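Local structure of uncharacterized protein (Parabacteroides merdae, 4MXN) at residues 163-168 and 188-193; 196-201 and 212-217. The protein is uncharacterized but probably acts on polysaccharides, as a putative glycosyl hydrolase of family 28 related to pectate lyase-like proteins. All coordinates share one frame; numbering follows the deposited sequence. Where two conformers were deposited one is given.

Contact 1: residues 163-168 and 188-193; sequences QVTLQD and VVNAGA
In D168 the carboxylate swings to the A193 amide, CG being anti to the backbone N (chi1 -172°), and T165, with CG2 in the same relation to its own N, lays that methyl 3.4 Å from N190 ND2. The OG1 branch of T165 stands alongside V188, both side chains pointing the same way. T165, V188 and N190 belong to the parallel strands 165-167 and 188-190, neighbouring coils of a right-handed beta-helix, as in family 28. V188 and N190, at alternate positions, each give and accept a backbone hydrogen bond, the parallel pattern: V188 with V164 O and L166 N, N190 with L166 O and D168 N. T165, Q167, V188 and N190 share one partly exposed face; L166 and V189 point into the coil, and L166 CB comes 4.3 Å from V189 CG2. Past the strands, A193 N reaches D168 OD1 at 2.8 Å from above the carboxylate plane, 43° out of it, and S123 OG bonds the same oxygen. With an alanine here, the A193 amide and the S123 hydroxyl would probably lose their shared acceptor. Backbone bonds thus stack the coils, while one carboxylate oxygen, gripped twice, extends the hold into the loop.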
ATOM      1  N   GLN A 163       3.246 -11.333  -2.441  1.00 18.88           N
ATOM      2  CA  GLN A 163       2.060 -12.187  -2.255  1.00 19.33           C
ATOM      3  C   GLN A 163       0.727 -11.483  -2.047  1.00 23.70           C
ATOM      4  O   GLN A 163      -0.312 -12.099  -2.308  1.00 22.08           O
ATOM      5  CB  GLN A 163       2.252 -13.110  -1.029  1.00 21.24           C
ATOM      6  CG  GLN A 163       3.526 -13.953  -1.010  1.00 24.06           C
ATOM      7  CD  GLN A 163       3.682 -14.583   0.351  1.00 36.32           C
ATOM      8  OE1 GLN A 163       3.930 -13.899   1.361  1.00 29.35           O
ATOM      9  NE2 GLN A 163       3.509 -15.898   0.412  1.00 22.67           N
ATOM     10  N   VAL A 164       0.734 -10.261  -1.485  1.00 19.89           N
ATOM     11  CA  VAL A 164      -0.505  -9.548  -1.133  1.00 19.67           C
ATOM     12  C   VAL A 164      -1.422  -9.281  -2.345  1.00 20.85           C
ATOM     13  O   VAL A 164      -0.964  -9.182  -3.478  1.00 19.09           O
ATOM     14  CB  VAL A 164      -0.243  -8.218  -0.360  1.00 23.48           C
ATOM     15  CG1 VAL A 164       0.303  -8.483   1.036  1.00 23.58           C
ATOM     16  CG2 VAL A 164       0.680  -7.267  -1.140  1.00 22.89           C
ATOM     17  N   THR A 165      -2.720  -9.183  -2.072  1.00 18.10           N
ATOM     18  CA  THR A 165      -3.722  -8.784  -3.048  1.00 18.75           C
ATOM     19  C   THR A 165      -4.029  -7.327  -2.723  1.00 20.93           C
ATOM     20  O   THR A 165      -4.405  -7.014  -1.595  1.00 20.61           O
ATOM     21  CB  THR A 165      -4.945  -9.726  -3.046  1.00 19.09           C
ATOM     22  OG1 THR A 165      -4.560 -10.991  -3.621  1.00 21.07           O
ATOM     23  CG2 THR A 165      -6.116  -9.149  -3.841  1.00 23.19           C
ATOM     24  N   LEU A 166      -3.815  -6.439  -3.699  1.00 17.63           N
ATOM     25  CA  LEU A 166      -4.069  -5.001  -3.568  1.00 17.20           C
ATOM     26  C   LEU A 166      -5.384  -4.760  -4.265  1.00 21.02           C
ATOM     27  O   LEU A 166      -5.490  -4.950  -5.480  1.00 21.39           O
ATOM     28  CB  LEU A 166      -2.893  -4.198  -4.184  1.00 17.47           C
ATOM     29  CG  LEU A 166      -1.533  -4.445  -3.506  1.00 20.70           C
ATOM     30  CD1 LEU A 166      -0.435  -3.677  -4.185  1.00 20.89           C
ATOM     31  CD2 LEU A 166      -1.598  -4.104  -2.013  1.00 22.15           C
ATOM     32  N   GLN A 167      -6.411  -4.445  -3.491  1.00 16.36           N
ATOM     33  CA  GLN A 167      -7.749  -4.365  -4.047  1.00 15.91           C
ATOM     34  C   GLN A 167      -8.416  -3.015  -3.890  1.00 20.34           C
ATOM     35  O   GLN A 167      -8.487  -2.459  -2.788  1.00 19.87           O
ATOM     36  CB  GLN A 167      -8.607  -5.439  -3.368  1.00 17.32           C
ATOM     37  CG  GLN A 167     -10.083  -5.487  -3.760  1.00 26.52           C
ATOM     38  CD  GLN A 167     -10.754  -6.660  -3.095  1.00 42.47           C
ATOM     39  OE1 GLN A 167     -10.517  -7.818  -3.437  1.00 38.64           O
ATOM     40  NE2 GLN A 167     -11.541  -6.389  -2.085  1.00 30.71           N
ATOM     41  N   ASP A 168      -9.016  -2.556  -5.001  1.00 18.15           N
ATOM     42  CA  ASP A 168      -9.913  -1.398  -5.064  1.00 18.40           C
ATOM     43  C   ASP A 168      -9.293  -0.148  -4.444  1.00 20.19           C
ATOM     44  O   ASP A 168      -9.898   0.529  -3.619  1.00 19.60           O
ATOM     45  CB  ASP A 168     -11.250  -1.764  -4.375  1.00 20.20           C
ATOM     46  CG  ASP A 168     -12.344  -0.736  -4.516  1.00 25.90           C
ATOM     47  OD1 ASP A 168     -12.480  -0.164  -5.625  1.00 23.14           O
ATOM     48  OD2 ASP A 168     -13.077  -0.511  -3.520  1.00 24.08           O
ATOM     49  N   VAL A 188      -0.987  -9.369  -6.548  1.00 17.44           N
ATOM     50  CA  VAL A 188      -2.183  -9.340  -7.380  1.00 18.08           C
ATOM     51  C   VAL A 188      -2.820  -7.961  -7.191  1.00 24.14           C
ATOM     52  O   VAL A 188      -3.036  -7.547  -6.048  1.00 24.29           O
ATOM     53  CB  VAL A 188      -3.169 -10.497  -7.050  1.00 22.55           C
ATOM     54  CG1 VAL A 188      -4.510 -10.327  -7.785  1.00 23.13           C
ATOM     55  CG2 VAL A 188      -2.542 -11.876  -7.340  1.00 22.32           C
ATOM     56  N   VAL A 189      -3.081  -7.232  -8.301  1.00 19.93           N
ATOM     57  CA  VAL A 189      -3.783  -5.945  -8.207  1.00 17.98           C
ATOM     58  C   VAL A 189      -5.185  -6.151  -8.789  1.00 23.13           C
ATOM     59  O   VAL A 189      -5.312  -6.501  -9.967  1.00 22.93           O
ATOM     60  CB  VAL A 189      -3.056  -4.729  -8.849  1.00 20.03           C
ATOM     61  CG1 VAL A 189      -3.888  -3.459  -8.698  1.00 19.78           C
ATOM     62  CG2 VAL A 189      -1.663  -4.524  -8.249  1.00 18.88           C
ATOM     63  N   ASN A 190      -6.225  -5.998  -7.938  1.00 20.65           N
ATOM     64  CA  ASN A 190      -7.631  -6.114  -8.341  1.00 21.58           C
ATOM     65  C   ASN A 190      -8.192  -4.711  -8.395  1.00 23.46           C
ATOM     66  O   ASN A 190      -8.176  -4.018  -7.388  1.00 23.14           O
ATOM     67  CB  ASN A 190      -8.432  -7.028  -7.409  1.00 23.15           C
ATOM     68  CG  ASN A 190      -8.091  -8.490  -7.549  1.00 40.15           C
ATOM     69  OD1 ASN A 190      -7.788  -8.983  -8.634  1.00 30.89           O
ATOM     70  ND2 ASN A 190      -8.225  -9.240  -6.475  1.00 35.30           N
ATOM     71  N   ALA A 191      -8.557  -4.253  -9.597  1.00 19.07           N
ATOM     72  CA  ALA A 191      -9.029  -2.884  -9.834  1.00 18.95           C
ATOM     73  C   ALA A 191     -10.178  -2.487  -8.917  1.00 22.24           C
ATOM     74  O   ALA A 191     -10.195  -1.351  -8.456  1.00 20.09           O
ATOM     75  CB  ALA A 191      -9.459  -2.713 -11.287  1.00 19.54           C
ATOM     76  N   GLY A 192     -11.101  -3.417  -8.657  1.00 19.79           N
ATOM     77  CA  GLY A 192     -12.309  -3.146  -7.887  1.00 19.25           C
ATOM     78  C   GLY A 192     -13.125  -2.150  -8.681  1.00 21.92           C
ATOM     79  O   GLY A 192     -13.410  -2.388  -9.852  1.00 20.59           O
ATOM     80  N   ALA A 193     -13.407  -0.979  -8.095  1.00 19.07           N
ATOM     81  CA  ALA A 193     -14.131   0.077  -8.808  1.00 18.65           C
ATOM     82  C   ALA A 193     -13.161   1.122  -9.436  1.00 22.93           C
ATOM     83  O   ALA A 193     -13.602   2.066 -10.074  1.00 23.51           O
ATOM     84  CB  ALA A 193     -15.103   0.755  -7.862  1.00 18.40           C
TER

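Contact 2: residues 196-201 and 212-217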
ATOM      1  N   ARG A 196      -8.096   3.770 -12.408  1.00 21.41           N
ATOM      2  CA  ARG A 196      -6.774   4.380 -12.318  1.00 22.25           C
ATOM      3  C   ARG A 196      -5.651   3.362 -12.537  1.00 24.81           C
ATOM      4  O   ARG A 196      -5.892   2.152 -12.544  1.00 22.25           O
ATOM      5  CB  ARG A 196      -6.617   5.083 -10.951  1.00 20.48           C
ATOM      6  CG  ARG A 196      -7.560   6.296 -10.824  1.00 27.84           C
ATOM      7  CD  ARG A 196      -7.748   6.779  -9.390  1.00 22.50           C
ATOM      8  NE  ARG A 196      -8.406   5.777  -8.526  1.00 23.07           N
ATOM      9  CZ  ARG A 196      -9.723   5.634  -8.401  1.00 36.55           C
ATOM     10  NH1 ARG A 196     -10.550   6.399  -9.102  1.00 28.29           N
ATOM     11  NH2 ARG A 196     -10.222   4.715  -7.579  1.00 18.73           N
ATOM     12  N   LYS A 197      -4.408   3.877 -12.697  1.00 22.36           N
ATOM     13  CA  LYS A 197      -3.201   3.066 -12.861  1.00 21.18           C
ATOM     14  C   LYS A 197      -2.974   2.221 -11.623  1.00 23.44           C
ATOM     15  O   LYS A 197      -3.442   2.577 -10.538  1.00 22.69           O
ATOM     16  CB  LYS A 197      -1.963   3.948 -13.158  1.00 22.96           C
ATOM     17  CG  LYS A 197      -2.065   4.725 -14.482  1.00 25.05           C
ATOM     18  CD  LYS A 197      -1.703   3.844 -15.672  1.00 26.92           C
ATOM     19  CE  LYS A 197      -1.819   4.539 -17.010  1.00 32.94           C
ATOM     20  NZ  LYS A 197      -1.352   3.651 -18.094  1.00 42.17           N
ATOM     21  N   ALA A 198      -2.317   1.073 -11.794  1.00 19.99           N
ATOM     22  CA  ALA A 198      -2.008   0.168 -10.697  1.00 18.79           C
ATOM     23  C   ALA A 198      -0.683   0.537 -10.064  1.00 26.15           C
ATOM     24  O   ALA A 198      -0.518   0.338  -8.861  1.00 25.32           O
ATOM     25  CB  ALA A 198      -1.951  -1.269 -11.196  1.00 19.06           C
ATOM     26  N   ILE A 199       0.292   1.010 -10.878  1.00 23.45           N
ATOM     27  CA  ILE A 199       1.647   1.316 -10.381  1.00 23.62           C
ATOM     28  C   ILE A 199       2.190   2.585 -10.992  1.00 26.04           C
ATOM     29  O   ILE A 199       2.179   2.736 -12.212  1.00 25.40           O
ATOM     30  CB  ILE A 199       2.621   0.131 -10.641  1.00 27.11           C
ATOM     31  CG1 ILE A 199       2.192  -1.108  -9.841  1.00 27.46           C
ATOM     32  CG2 ILE A 199       4.095   0.492 -10.262  1.00 28.54           C
ATOM     33  CD1 ILE A 199       2.638  -2.252 -10.394  1.00 40.44           C
ATOM     34  N   SER A 200       2.741   3.458 -10.124  1.00 21.96           N
ATOM     35  CA  SER A 200       3.419   4.692 -10.469  1.00 22.78           C
ATOM     36  C   SER A 200       4.885   4.553 -10.037  1.00 28.22           C
ATOM     37  O   SER A 200       5.144   4.257  -8.862  1.00 27.66           O
ATOM     38  CB  SER A 200       2.737   5.889  -9.816  1.00 26.57           C
ATOM     39  OG  SER A 200       3.402   7.092 -10.168  1.00 37.29           O
ATOM     40  N   ILE A 201       5.839   4.698 -10.992  1.00 25.69           N
ATOM     41  CA  ILE A 201       7.280   4.577 -10.705  0.50 25.46           C
ATOM     42  C   ILE A 201       7.992   5.829 -11.234  1.00 30.90           C
ATOM     43  O   ILE A 201       7.768   6.245 -12.382  1.00 32.04           O
ATOM     44  CB  ILE A 201       7.924   3.256 -11.268  0.50 28.34           C
ATOM     45  CG1 ILE A 201       7.232   1.981 -10.716  0.50 27.92           C
ATOM     46  CG2 ILE A 201       9.437   3.195 -10.980  0.50 28.93           C
ATOM     47  CD1 ILE A 201       7.620   0.627 -11.396  0.50 34.22           C
ATOM     48  N   CYS A 212       3.652 -10.797 -11.291  1.00 23.24           N
ATOM     49  CA  CYS A 212       2.586  -9.914 -10.832  1.00 22.26           C
ATOM     50  C   CYS A 212       1.414  -9.960 -11.790  1.00 26.30           C
ATOM     51  O   CYS A 212       1.604 -10.066 -13.005  1.00 25.03           O
ATOM     52  CB  CYS A 212       3.121  -8.503 -10.623  1.00 21.50           C
ATOM     53  SG  CYS A 212       4.304  -8.405  -9.260  1.00 24.68           S
ATOM     54  N   TYR A 213       0.193  -9.955 -11.227  1.00 23.04           N
ATOM     55  CA  TYR A 213      -1.041 -10.013 -12.020  1.00 23.43           C
ATOM     56  C   TYR A 213      -1.837  -8.724 -11.838  1.00 25.67           C
ATOM     57  O   TYR A 213      -2.001  -8.260 -10.704  1.00 23.94           O
ATOM     58  CB  TYR A 213      -1.900 -11.244 -11.627  1.00 25.52           C
ATOM     59  CG  TYR A 213      -3.116 -11.448 -12.506  1.00 28.55           C
ATOM     60  CD1 TYR A 213      -2.995 -11.979 -13.785  1.00 31.27           C
ATOM     61  CD2 TYR A 213      -4.394 -11.119 -12.054  1.00 29.72           C
ATOM     62  CE1 TYR A 213      -4.109 -12.156 -14.604  1.00 33.65           C
ATOM     63  CE2 TYR A 213      -5.519 -11.302 -12.861  1.00 31.95           C
ATOM     64  CZ  TYR A 213      -5.370 -11.808 -14.141  1.00 39.64           C
ATOM     65  OH  TYR A 213      -6.487 -11.966 -14.923  1.00 41.77           O
ATOM     66  N   PHE A 214      -2.307  -8.138 -12.954  1.00 21.27           N
ATOM     67  CA  PHE A 214      -3.141  -6.922 -12.956  1.00 21.10           C
ATOM     68  C   PHE A 214      -4.482  -7.334 -13.562  1.00 28.15           C
ATOM     69  O   PHE A 214      -4.501  -7.741 -14.716  1.00 27.89           O
ATOM     70  CB  PHE A 214      -2.449  -5.787 -13.720  1.00 21.98           C
ATOM     71  CG  PHE A 214      -1.061  -5.502 -13.204  1.00 22.95           C
ATOM     72  CD1 PHE A 214      -0.865  -4.649 -12.120  1.00 24.40           C
ATOM     73  CD2 PHE A 214       0.051  -6.128 -13.766  1.00 23.10           C
ATOM     74  CE1 PHE A 214       0.419  -4.404 -11.632  1.00 23.24           C
ATOM     75  CE2 PHE A 214       1.330  -5.870 -13.288  1.00 24.98           C
ATOM     76  CZ  PHE A 214       1.506  -5.017 -12.222  1.00 23.07           C
ATOM     77  N   ASN A 215      -5.579  -7.344 -12.769  1.00 27.53           N
ATOM     78  CA  ASN A 215      -6.856  -7.866 -13.271  1.00 30.03           C
ATOM     79  C   ASN A 215      -7.617  -6.903 -14.252  1.00 40.08           C
ATOM     80  O   ASN A 215      -8.701  -7.258 -14.741  1.00 40.87           O
ATOM     81  CB  ASN A 215      -7.763  -8.256 -12.090  1.00 30.22           C
ATOM     82  CG  ASN A 215      -8.589  -7.123 -11.545  1.00 51.90           C
ATOM     83  OD1 ASN A 215      -8.241  -5.930 -11.699  1.00 36.80           O
ATOM     84  ND2 ASN A 215      -9.706  -7.473 -10.903  1.00 37.23           N
HETATM   85  N   MSE A 216      -7.081  -5.684 -14.446  1.00 39.67           N
HETATM   86  CA  MSE A 216      -7.576  -4.578 -15.286  1.00 42.23           C
HETATM   87  C   MSE A 216      -7.205  -4.822 -16.765  1.00 50.78           C
HETATM   88  O   MSE A 216      -6.249  -5.536 -17.031  1.00 51.12           O
HETATM   89  CB  MSE A 216      -6.962  -3.239 -14.781  1.00 43.77           C
HETATM   90  CG  MSE A 216      -5.413  -3.189 -14.857  1.00 50.57           C
HETATM   91 SE   MSE A 216      -4.515  -1.682 -13.975  0.75 58.61          SE
HETATM   92  CE  MSE A 216      -5.208  -0.182 -15.024  1.00 55.96           C
ATOM     93  N   ALA A 217      -7.881  -4.169 -17.712  1.00 51.77           N
ATOM     94  CA  ALA A 217      -7.573  -4.382 -19.131  1.00 53.45           C
ATOM     95  C   ALA A 217      -6.430  -3.489 -19.681  1.00 58.13           C
ATOM     96  O   ALA A 217      -5.547  -4.023 -20.351  1.00 58.54           O
ATOM     97  CB  ALA A 217      -8.823  -4.202 -19.974  1.00 55.46           C
TER
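I199 and F214 form the tightest part of this contact: CD1 of I199 meets the edge of the ring near its plane, 3.3 Å from F214 CE1 and 3.5 Å from F214 CZ, with the two side chains crossing at about a right angle. The isoleucine places that methyl by turning CG1 beside its backbone N (chi1 -65°) and carrying CD1 outward with an extended chi2 of 156°. A198 points its single methyl at the other segment, where CB approaches the ring obliquely, 3.7 Å from F214 CD1. Selenomethionine M216, whose selenium replaces the natural sulfur, adds a long unbranched side chain, its SE 3.8 Å from A198 CB. A lone methyl suits position 198 because ring and selenium both lie against it.

The M216 chain bends at chi3 (-64°) and brings CE to 3.5 Å from R196 O, a packing contact with a polar atom. No hydrogen bond crosses between 196-201 and 212-217.

The polar ends of this region look elsewhere: R196 NE bonds N171 O and its NH2 bonds A169 O, while K197 NZ bonds N219 O. V189 and P220 each touch both A198 and F214. A198, I199 and F214 thus lie inside the coil, between the strand of I199 in one wall and that of F214 in another, with M216 at the more open edge. Carbon and selenium make nearly all of the contact, apart from R196 O against the M216 methyl, so it depends on shape and the exclusion of water, while the side chains of R196 and K197 hydrogen-bond to backbone carbonyls outside it.

Overall arrangement
Both contacts mix core and surface, their centres about 9 Å apart. L166 and V189 of contact 1 and A198, I199 and F214 of contact 2 are buried; T165, Q167, V188, N190 and M216 are partly exposed. Contact 1 joins equivalent strands of successive coils within one wall through directional backbone bonds. Contact 2 instead joins strand and adjoining loop residues of different walls across the interior, so side-chain packing replaces the ladder. They meet at strand 182-190: V189 N and Y213 O are 2.8 Å apart, a probable hydrogen bond that continues the stacking, while V189 CG1 packs on A198 CB from within. At the more open edge, N215 OD1 probably accepts a hydrogen bond from A191 N.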